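Local structure of imidazoleglycerol-phosphate dehydratase (Pyrococcus furiosus, 5DNL) at residues L70-M82 and M157-S171. The protein catalyses the manganese-dependent dehydration of imidazoleglycerol phosphate to imidazoleacetol phosphate, the sixth step of histidine biosynthesis. Numbering follows the deposited sequence. Where two conformers were deposited one is given.
Sequences LPEKFTRFGNAIM and MALRVATKESERVES. With 5DL ([(2S)-2-hydroxy-3-(1H-1,2,4-triazol-1-yl)propyl]phosphonic acid), chain I.
Arg76 meets Glu170 at CB, at CD and at its guanidinium end. Its CB lies 4.0 Å from Glu170 CB. CG sits against a face of the Phe77 ring. CG is anti to the backbone N (chi1 178°) and the chain is extended from there to NE, which carries Arg76 CD to 3.3 Å from Glu170 O. NE forms a salt bridge with Asp94. Arg76 NH1 donates to Glu170 O at 2.8 Å, in the guanidinium plane, and to O11 of the bound phosphonate. Arg76 NH2 donates to phosphonate O12 at 3.0 Å, while Phe77 CZ lies over one face of the guanidinium, toward its rim. These bonds fix the rotation of the group. Ser171 OG also donates to O11, at 2.6 Å. Arg98 and Lys173 of the same chain, and Lys153 of a neighbouring subunit, also bond the inhibitor. The inhibitor's phosphonate probably takes the place of the substrate phosphate.

The contact joins strand 77-84, outermost within the chain in a four-stranded mixed sheet, to the end of helix 144-162, which packs on that sheet. Strand 77-82 and helix 157-162 run nearly antiparallel, 5.9 Å apart at closest approach. Gly78 CA comes up to Ala158 O, and Ala80 CB rests on Met157 CB.

Past the helix end, Glu165 forms a single backbone bridge with Phe74, which comes just before the strand. Arg76 N donates to Ala162 O, and Ser166 N to Lys73 O. Lys164 O is gripped twice by Thr75: N approaches nearly along the C=O axis, and OG1, 3.1 Å away, comes from above the carbonyl plane. A water links Phe74 O, Arg168 O and Glu170 N.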
loop_
_atom_site.group_PDB
_atom_site.type_symbol
_atom_site.label_atom_id
_atom_site.label_comp_id
_atom_site.label_asym_id
_atom_site.label_seq_id
_atom_site.Cartn_x
_atom_site.Cartn_y
_atom_site.Cartn_z
ATOM N N LEU A 70 39.988 37.984 -15.208
ATOM C CA LEU A 70 39.254 38.676 -14.168
ATOM C C LEU A 70 40.036 39.904 -13.733
ATOM O O LEU A 70 41.252 39.818 -13.603
ATOM C CB LEU A 70 39.067 37.816 -12.904
ATOM C CG LEU A 70 37.995 36.747 -12.912
ATOM C CD1 LEU A 70 38.075 35.932 -11.622
ATOM C CD2 LEU A 70 36.624 37.391 -13.048
ATOM N N PRO A 71 39.328 41.005 -13.466
ATOM C CA PRO A 71 40.018 42.082 -12.753
ATOM C C PRO A 71 40.405 41.685 -11.328
ATOM O O PRO A 71 39.932 40.682 -10.798
ATOM C CB PRO A 71 38.999 43.214 -12.736
ATOM C CG PRO A 71 37.683 42.601 -13.001
ATOM C CD PRO A 71 37.917 41.313 -13.736
ATOM N N GLU A 72 41.265 42.473 -10.702
ATOM C CA GLU A 72 41.712 42.191 -9.348
ATOM C C GLU A 72 40.525 42.095 -8.396
ATOM O O GLU A 72 40.444 41.172 -7.594
ATOM C CB GLU A 72 42.669 43.291 -8.880
ATOM C CG GLU A 72 43.297 43.075 -7.513
ATOM C CD GLU A 72 44.090 44.286 -7.070
ATOM O OE1 GLU A 72 43.775 44.844 -6.001
ATOM O OE2 GLU A 72 45.008 44.694 -7.810
ATOM N N LYS A 73 39.623 43.053 -8.504
ATOM C CA LYS A 73 38.412 43.103 -7.696
ATOM C C LYS A 73 37.252 42.889 -8.645
ATOM O O LYS A 73 37.051 43.667 -9.581
ATOM C CB LYS A 73 38.282 44.458 -7.014
ATOM C CG LYS A 73 39.431 44.728 -6.056
ATOM C CD LYS A 73 39.348 46.128 -5.475
ATOM C CE LYS A 73 40.634 46.476 -4.750
ATOM N NZ LYS A 73 40.503 47.754 -4.008
ATOM N N PHE A 74 36.450 41.854 -8.382
ATOM C CA PHE A 74 35.363 41.476 -9.282
ATOM C C PHE A 74 34.084 41.235 -8.490
ATOM O O PHE A 74 34.129 40.966 -7.284
ATOM C CB PHE A 74 35.738 40.246 -10.121
ATOM C CG PHE A 74 36.278 39.115 -9.315
ATOM C CD1 PHE A 74 35.435 38.161 -8.767
ATOM C CD2 PHE A 74 37.644 38.996 -9.074
ATOM C CE1 PHE A 74 35.941 37.132 -8.004
ATOM C CE2 PHE A 74 38.156 37.957 -8.318
ATOM C CZ PHE A 74 37.293 37.021 -7.769
ATOM N N THR A 75 32.958 41.323 -9.200
ATOM C CA THR A 75 31.617 41.333 -8.621
ATOM C C THR A 75 31.282 39.991 -7.925
ATOM O O THR A 75 30.529 39.982 -6.948
ATOM C CB THR A 75 30.606 41.699 -9.725
ATOM O OG1 THR A 75 30.842 43.075 -10.131
ATOM C CG2 THR A 75 29.159 41.578 -9.276
ATOM N N ARG A 76 31.864 38.898 -8.423
ATOM C CA ARG A 76 31.888 37.551 -7.781
ATOM C C ARG A 76 30.592 36.753 -8.021
ATOM O O ARG A 76 30.656 35.583 -8.382
ATOM C CB ARG A 76 32.204 37.613 -6.277
ATOM C CG ARG A 76 32.191 36.259 -5.595
ATOM C CD ARG A 76 32.486 36.377 -4.118
ATOM N NE ARG A 76 32.224 35.083 -3.483
ATOM C CZ ARG A 76 32.202 34.856 -2.168
ATOM N NH1 ARG A 76 32.499 35.817 -1.282
ATOM N NH2 ARG A 76 31.920 33.637 -1.739
ATOM N N PHE A 77 29.454 37.381 -7.773
ATOM C CA PHE A 77 28.151 36.749 -7.891
ATOM C C PHE A 77 27.433 37.138 -9.165
ATOM O O PHE A 77 27.435 38.312 -9.541
ATOM C CB PHE A 77 27.304 37.123 -6.701
ATOM C CG PHE A 77 27.846 36.628 -5.398
ATOM C CD1 PHE A 77 27.582 35.334 -4.993
ATOM C CD2 PHE A 77 28.626 37.441 -4.578
ATOM C CE1 PHE A 77 28.084 34.848 -3.799
ATOM C CE2 PHE A 77 29.134 36.948 -3.384
ATOM C CZ PHE A 77 28.849 35.653 -2.990
ATOM N N GLY A 78 26.778 36.182 -9.813
ATOM C CA GLY A 78 25.902 36.452 -10.912
ATOM C C GLY A 78 24.898 35.337 -11.087
ATOM O O GLY A 78 25.225 34.173 -10.876
ATOM N N ASN A 79 23.665 35.712 -11.416
ATOM C CA ASN A 79 22.581 34.763 -11.665
ATOM C C ASN A 79 21.916 35.021 -12.992
ATOM O O ASN A 79 21.968 36.136 -13.520
ATOM C CB ASN A 79 21.502 34.842 -10.599
ATOM C CG ASN A 79 22.018 34.599 -9.199
ATOM O OD1 ASN A 79 22.677 33.580 -8.927
ATOM N ND2 ASN A 79 21.696 35.502 -8.294
ATOM N N ALA A 80 21.237 34.003 -13.510
ATOM C CA ALA A 80 20.382 34.165 -14.675
ATOM C C ALA A 80 19.235 33.178 -14.572
ATOM O O ALA A 80 19.421 32.072 -14.083
ATOM C CB ALA A 80 21.168 33.941 -15.951
ATOM N N ILE A 81 18.053 33.571 -15.005
ATOM C CA ILE A 81 16.948 32.637 -15.204
ATOM C C ILE A 81 16.643 32.741 -16.680
ATOM O O ILE A 81 16.273 33.823 -17.145
ATOM C CB ILE A 81 15.729 32.943 -14.338
ATOM C CG1 ILE A 81 16.077 32.710 -12.868
ATOM C CG2 ILE A 81 14.570 32.049 -14.745
ATOM C CD1 ILE A 81 14.981 33.096 -11.882
ATOM N N MET A 82 16.820 31.641 -17.401
ATOM C CA MET A 82 16.710 31.641 -18.851
ATOM C C MET A 82 15.595 30.723 -19.323
ATOM O O MET A 82 15.666 29.520 -19.065
ATOM C CB MET A 82 18.033 31.175 -19.451
ATOM C CG MET A 82 18.175 31.455 -20.932
ATOM S SD MET A 82 18.393 33.219 -21.264
ATOM C CE MET A 82 18.938 33.802 -19.641
ATOM N N MET A 157 25.097 34.727 -19.269
ATOM C CA MET A 157 24.492 35.880 -18.588
ATOM C C MET A 157 24.986 36.019 -17.151
ATOM O O MET A 157 25.262 37.106 -16.701
ATOM C CB MET A 157 22.971 35.770 -18.563
ATOM C CG MET A 157 22.284 35.886 -19.893
ATOM S SD MET A 157 22.222 37.585 -20.484
ATOM C CE MET A 157 22.399 38.427 -18.935
ATOM N N ALA A 158 25.073 34.912 -16.429
ATOM C CA ALA A 158 25.486 34.952 -15.032
ATOM C C ALA A 158 26.921 35.396 -14.888
ATOM O O ALA A 158 27.248 36.220 -14.014
ATOM C CB ALA A 158 25.270 33.598 -14.357
ATOM N N LEU A 159 27.782 34.872 -15.751
ATOM C CA LEU A 159 29.192 35.232 -15.725
ATOM C C LEU A 159 29.422 36.649 -16.250
ATOM O O LEU A 159 30.356 37.308 -15.803
ATOM C CB LEU A 159 30.070 34.210 -16.448
ATOM C CG LEU A 159 30.318 32.931 -15.628
ATOM C CD1 LEU A 159 30.722 31.783 -16.513
ATOM C CD2 LEU A 159 31.355 33.171 -14.532
ATOM N N ARG A 160 28.555 37.142 -17.130
ATOM C CA ARG A 160 28.643 38.567 -17.523
ATOM C C ARG A 160 28.610 39.443 -16.266
ATOM O O ARG A 160 29.387 40.400 -16.138
ATOM C CB ARG A 160 27.497 38.952 -18.460
ATOM C CG ARG A 160 27.547 40.401 -18.967
ATOM C CD ARG A 160 26.225 40.868 -19.542
ATOM N NE ARG A 160 25.695 40.041 -20.613
ATOM C CZ ARG A 160 24.494 40.206 -21.181
ATOM N NH1 ARG A 160 23.687 41.194 -20.797
ATOM N NH2 ARG A 160 24.082 39.377 -22.144
ATOM N N VAL A 161 27.730 39.121 -15.332
ATOM C CA VAL A 161 27.562 39.887 -14.097
ATOM C C VAL A 161 28.730 39.626 -13.140
ATOM O O VAL A 161 29.324 40.550 -12.568
ATOM C CB VAL A 161 26.236 39.531 -13.402
ATOM C CG1 VAL A 161 26.078 40.241 -12.067
ATOM C CG2 VAL A 161 25.049 39.831 -14.303
ATOM N N ALA A 162 29.060 38.359 -12.936
ATOM C CA ALA A 162 30.043 37.962 -11.926
ATOM C C ALA A 162 31.475 38.393 -12.220
ATOM O O ALA A 162 32.267 38.552 -11.277
ATOM C CB ALA A 162 30.007 36.449 -11.705
ATOM N N THR A 163 31.819 38.563 -13.504
ATOM C CA THR A 163 33.194 38.857 -13.917
ATOM C C THR A 163 33.439 40.361 -14.074
ATOM O O THR A 163 34.551 40.757 -14.408
ATOM C CB THR A 163 33.560 38.138 -15.236
ATOM O OG1 THR A 163 32.685 38.571 -16.280
ATOM C CG2 THR A 163 33.463 36.619 -15.080
ATOM N N LYS A 164 32.427 41.181 -13.832
ATOM C CA LYS A 164 32.588 42.649 -13.932
ATOM C C LYS A 164 33.448 43.162 -12.800
ATOM O O LYS A 164 33.451 42.613 -11.707
ATOM C CB LYS A 164 31.224 43.345 -13.871
ATOM C CG LYS A 164 30.687 43.865 -15.187
ATOM C CD LYS A 164 29.364 44.612 -15.001
ATOM C CE LYS A 164 29.394 45.702 -13.933
ATOM N NZ LYS A 164 28.210 46.600 -14.020
ATOM N N GLU A 165 34.168 44.256 -13.041
ATOM C CA GLU A 165 34.984 44.863 -12.001
ATOM C C GLU A 165 34.139 45.436 -10.842
ATOM O O GLU A 165 33.058 45.987 -11.068
ATOM C CB GLU A 165 35.897 45.952 -12.615
ATOM C CG GLU A 165 36.906 46.509 -11.626
ATOM C CD GLU A 165 37.915 47.446 -12.261
ATOM O OE1 GLU A 165 38.809 47.929 -11.540
ATOM O OE2 GLU A 165 37.820 47.702 -13.472
ATOM N N SER A 166 34.657 45.272 -9.627
ATOM C CA SER A 166 34.065 45.747 -8.378
ATOM C C SER A 166 35.010 46.743 -7.727
ATOM O O SER A 166 36.209 46.738 -7.993
ATOM C CB SER A 166 33.902 44.573 -7.398
ATOM O OG SER A 166 33.532 45.043 -6.098
ATOM N N GLU A 167 34.472 47.541 -6.813
ATOM C CA GLU A 167 35.303 48.432 -5.998
ATOM C C GLU A 167 35.981 47.757 -4.796
ATOM O O GLU A 167 36.848 48.359 -4.178
ATOM C CB GLU A 167 34.482 49.647 -5.540
ATOM C CG GLU A 167 34.192 50.628 -6.670
ATOM C CD GLU A 167 33.094 51.621 -6.329
ATOM O OE1 GLU A 167 31.911 51.221 -6.319
ATOM O OE2 GLU A 167 33.412 52.806 -6.087
ATOM N N ARG A 168 35.624 46.511 -4.461
ATOM C CA ARG A 168 36.214 45.842 -3.299
ATOM C C ARG A 168 36.412 44.354 -3.552
ATOM O O ARG A 168 35.857 43.796 -4.513
ATOM C CB ARG A 168 35.309 46.046 -2.067
ATOM C CG ARG A 168 33.931 45.428 -2.223
ATOM C CD ARG A 168 32.970 45.709 -1.077
ATOM N NE ARG A 168 31.692 45.051 -1.354
ATOM C CZ ARG A 168 30.634 45.031 -0.542
ATOM N NH1 ARG A 168 29.554 44.346 -0.927
ATOM N NH2 ARG A 168 30.653 45.661 0.610
ATOM N N VAL A 169 37.202 43.725 -2.690
ATOM C CA VAL A 169 37.260 42.266 -2.596
ATOM C C VAL A 169 35.919 41.827 -1.980
ATOM O O VAL A 169 35.580 42.213 -0.845
ATOM C CB VAL A 169 38.427 41.779 -1.715
ATOM C CG1 VAL A 169 38.379 40.268 -1.530
ATOM C CG2 VAL A 169 39.769 42.206 -2.318
ATOM N N GLU A 170 35.146 41.041 -2.727
ATOM C CA GLU A 170 33.767 40.758 -2.346
ATOM C C GLU A 170 33.674 39.545 -1.412
ATOM O O GLU A 170 33.049 38.540 -1.740
ATOM C CB GLU A 170 32.919 40.549 -3.612
ATOM C CG GLU A 170 32.744 41.812 -4.446
ATOM C CD GLU A 170 31.758 42.820 -3.833
ATOM O OE1 GLU A 170 30.944 42.447 -2.963
ATOM O OE2 GLU A 170 31.775 43.998 -4.276
ATOM N N SER A 171 34.273 39.662 -0.230
ATOM C CA SER A 171 34.175 38.646 0.811
ATOM C C SER A 171 34.385 39.266 2.161
ATOM O O SER A 171 35.345 40.007 2.346
ATOM C CB SER A 171 35.230 37.578 0.622
ATOM O OG SER A 171 35.169 36.603 1.654
HETATM N N1 5DL I . 31.153 29.969 5.738
HETATM C C3 5DL I . 31.845 29.107 3.762
HETATM N N2 5DL I . 31.508 30.200 4.433
HETATM C C8 5DL I . 32.364 33.846 3.662
HETATM C C7 5DL I . 32.477 32.515 4.423
HETATM C C6 5DL I . 31.495 31.533 3.853
HETATM C C5 5DL I . 31.300 28.633 5.838
HETATM O O10 5DL I . 34.010 32.943 1.740
HETATM P P9 5DL I . 32.781 33.778 1.894
HETATM O O11 5DL I . 33.002 35.214 1.441
HETATM O O12 5DL I . 31.587 33.170 1.168
HETATM O O13 5DL I . 32.199 32.721 5.814
HETATM N N4 5DL I . 31.714 28.114 4.655
HETATM O O HOH W 1 40.180 45.631 -9.876
HETATM O O HOH W 2 36.105 40.910 -5.455
#